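PDB 1WOI: agmatinase from Deinococcus radiodurans, which probably hydrolyses agmatine to putrescine and urea, using a pair of manganese ions bound in each subunit. Local coordinates for residues A144-T149 with P188-A193. Numbering follows the deposited sequence.
Sequences AHLDFT and PEAVAA. With MN (manganese (II) ion), chain H; MN (manganese (II) ion), chain G.
With CG anti to the backbone N in both L146 (chi1 -172°) and F148 (chi1 -160°), the two side chains extend from the loop to meet helix 188-196. L146 touches through one branch, CD2, which lies 3.6 Å from A190 O and 3.8 Å from V191 CG2. F148 comes edge-on, so that A193 CB sits in the plane of the ring, 3.9 Å from CE2, and the ring also packs on F163 of helix 162-169. A190 directs its methyl at the loop backbone, with CB 3.4 Å from F148 O. That carbonyl is hydrogen-bonded to R164, which also forms a salt bridge with E189 on the helix. In the alpha/beta fold of the arginase family, metal ligands gather at the C-terminal ends of the parallel strands and in the loops that follow; the loop after strand 137-142 faces two ways. H145 ND1 binds one manganese at 2.3 Å and D147 OD2 the other at 2.1 Å, while L146 and F148 point to the helix. An alanine in place of F148 would probably open a gap beside A193 and F163, leaving both without the ring. T149 OG1, 3.9 Å from A190 CB, is hydrogen-bonded to D187.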
ATOM      1  N   ALA A 144      19.798  15.717   7.830  1.00 10.75           N
ATOM      2  CA  ALA A 144      20.601  14.585   8.252  1.00 11.14           C
ATOM      3  C   ALA A 144      21.889  14.674   7.443  1.00 10.09           C
ATOM      4  O   ALA A 144      22.895  14.068   7.794  1.00 10.83           O
ATOM      5  CB  ALA A 144      19.875  13.268   7.944  1.00 10.13           C
ATOM      6  N   HIS A 145      21.848  15.455   6.364  1.00 11.00           N
ATOM      7  CA  HIS A 145      22.997  15.605   5.471  1.00 12.28           C
ATOM      8  C   HIS A 145      23.497  17.050   5.375  1.00 12.01           C
ATOM      9  O   HIS A 145      22.749  17.995   5.604  1.00 12.12           O
ATOM     10  CB  HIS A 145      22.638  15.090   4.071  1.00 13.04           C
ATOM     11  CG  HIS A 145      21.878  13.796   4.071  1.00 14.35           C
ATOM     12  ND1 HIS A 145      20.505  13.738   3.945  1.00 12.79           N
ATOM     13  CD2 HIS A 145      22.301  12.512   4.169  1.00 13.56           C
ATOM     14  CE1 HIS A 145      20.116  12.476   3.964  1.00 16.75           C
ATOM     15  NE2 HIS A 145      21.186  11.712   4.098  1.00 15.51           N
ATOM     16  N   LEU A 146      24.771  17.217   5.034  1.00 12.18           N
ATOM     17  CA  LEU A 146      25.365  18.550   4.937  1.00 12.26           C
ATOM     18  C   LEU A 146      24.994  19.293   3.649  1.00 13.00           C
ATOM     19  O   LEU A 146      24.768  20.505   3.666  1.00 13.81           O
ATOM     20  CB  LEU A 146      26.891  18.441   5.055  1.00 12.97           C
ATOM     21  CG  LEU A 146      27.663  19.759   5.168  1.00 14.57           C
ATOM     22  CD1 LEU A 146      27.300  20.453   6.482  1.00 14.08           C
ATOM     23  CD2 LEU A 146      29.158  19.474   5.107  1.00 12.78           C
ATOM     24  N   ASP A 147      24.930  18.559   2.541  1.00 12.60           N
ATOM     25  CA  ASP A 147      24.602  19.118   1.230  1.00 13.23           C
ATOM     26  C   ASP A 147      25.475  20.308   0.820  1.00 12.64           C
ATOM     27  O   ASP A 147      24.977  21.323   0.325  1.00 12.96           O
ATOM     28  CB  ASP A 147      23.123  19.518   1.170  1.00 15.56           C
ATOM     29  CG  ASP A 147      22.188  18.345   1.415  1.00 17.75           C
ATOM     30  OD1 ASP A 147      22.550  17.193   1.090  1.00 19.41           O
ATOM     31  OD2 ASP A 147      21.079  18.582   1.922  1.00 22.50           O
ATOM     32  N   PHE A 148      26.781  20.167   1.021  1.00 13.92           N
ATOM     33  CA  PHE A 148      27.738  21.208   0.664  1.00 12.25           C
ATOM     34  C   PHE A 148      28.790  20.623  -0.289  1.00 14.05           C
ATOM     35  O   PHE A 148      29.936  21.080  -0.325  1.00 11.26           O
ATOM     36  CB  PHE A 148      28.424  21.750   1.924  1.00 13.34           C
ATOM     37  CG  PHE A 148      29.040  23.113   1.736  1.00 12.95           C
ATOM     38  CD1 PHE A 148      28.239  24.214   1.479  1.00 12.52           C
ATOM     39  CD2 PHE A 148      30.419  23.289   1.805  1.00 13.73           C
ATOM     40  CE1 PHE A 148      28.799  25.483   1.289  1.00 15.50           C
ATOM     41  CE2 PHE A 148      30.987  24.551   1.616  1.00 13.14           C
ATOM     42  CZ  PHE A 148      30.178  25.643   1.359  1.00 12.77           C
ATOM     43  N   THR A 149      28.380  19.617  -1.057  1.00 11.78           N
ATOM     44  CA  THR A 149      29.256  18.936  -2.014  1.00 12.77           C
ATOM     45  C   THR A 149      29.416  19.723  -3.318  1.00 12.42           C
ATOM     46  O   THR A 149      28.462  20.327  -3.814  1.00 11.56           O
ATOM     47  CB  THR A 149      28.701  17.513  -2.326  1.00 11.79           C
ATOM     48  OG1 THR A 149      28.857  16.681  -1.166  1.00 11.89           O
ATOM     49  CG2 THR A 149      29.429  16.877  -3.511  1.00 11.49           C
ATOM     50  N   PRO A 188      34.140  14.171   2.832  1.00 16.44           N
ATOM     51  CA  PRO A 188      35.181  14.866   3.609  1.00 15.16           C
ATOM     52  C   PRO A 188      35.555  16.259   3.114  1.00 15.47           C
ATOM     53  O   PRO A 188      35.883  17.147   3.911  1.00 15.26           O
ATOM     54  CB  PRO A 188      36.359  13.893   3.563  1.00 15.60           C
ATOM     55  CG  PRO A 188      36.188  13.241   2.215  1.00 16.57           C
ATOM     56  CD  PRO A 188      34.695  12.976   2.166  1.00 16.95           C
ATOM     57  N   GLU A 189      35.513  16.449   1.800  1.00 13.87           N
ATOM     58  CA  GLU A 189      35.842  17.733   1.201  1.00 14.36           C
ATOM     59  C   GLU A 189      34.747  18.739   1.541  1.00 13.99           C
ATOM     60  O   GLU A 189      35.025  19.902   1.824  1.00 14.69           O
ATOM     61  CB  GLU A 189      35.958  17.578  -0.320  1.00 16.37           C
ATOM     62  CG  GLU A 189      36.548  18.774  -1.075  1.00 17.12           C
ATOM     63  CD  GLU A 189      35.615  19.966  -1.152  1.00 20.29           C
ATOM     64  OE1 GLU A 189      34.389  19.762  -1.289  1.00 18.05           O
ATOM     65  OE2 GLU A 189      36.112  21.113  -1.096  1.00 20.48           O
ATOM     66  N   ALA A 190      33.500  18.277   1.517  1.00 14.43           N
ATOM     67  CA  ALA A 190      32.359  19.136   1.809  1.00 14.55           C
ATOM     68  C   ALA A 190      32.378  19.585   3.263  1.00 12.90           C
ATOM     69  O   ALA A 190      32.141  20.755   3.558  1.00 12.42           O
ATOM     70  CB  ALA A 190      31.055  18.398   1.508  1.00 12.61           C
ATOM     71  N   VAL A 191      32.648  18.646   4.165  1.00 14.13           N
ATOM     72  CA  VAL A 191      32.700  18.950   5.591  1.00 13.03           C
ATOM     73  C   VAL A 191      33.862  19.893   5.903  1.00 15.10           C
ATOM     74  O   VAL A 191      33.698  20.872   6.633  1.00 14.31           O
ATOM     75  CB  VAL A 191      32.861  17.661   6.426  1.00 13.86           C
ATOM     76  CG1 VAL A 191      33.064  18.004   7.896  1.00 12.28           C
ATOM     77  CG2 VAL A 191      31.628  16.784   6.263  1.00 12.58           C
ATOM     78  N   ALA A 192      35.036  19.596   5.350  1.00 13.90           N
ATOM     79  CA  ALA A 192      36.211  20.432   5.581  1.00 15.25           C
ATOM     80  C   ALA A 192      36.011  21.830   5.001  1.00 15.53           C
ATOM     81  O   ALA A 192      36.384  22.828   5.624  1.00 16.07           O
ATOM     82  CB  ALA A 192      37.450  19.777   4.964  1.00 14.16           C
ATOM     83  N   ALA A 193      35.428  21.905   3.806  1.00 15.59           N
ATOM     84  CA  ALA A 193      35.181  23.192   3.167  1.00 15.36           C
ATOM     85  C   ALA A 193      34.212  24.010   4.015  1.00 16.94           C
ATOM     86  O   ALA A 193      34.445  25.193   4.282  1.00 16.39           O
ATOM     87  CB  ALA A 193      34.602  22.986   1.771  1.00 17.40           C
TER
HETATM   88 MN    MN H1502      18.865  15.362   3.842  1.00 21.50          MN
HETATM   89 MN    MN G1501      19.169  18.050   2.529  1.00 28.16          MN
HETATM   90  O   HOH W   1      19.687  15.966   1.492  1.00 25.62           O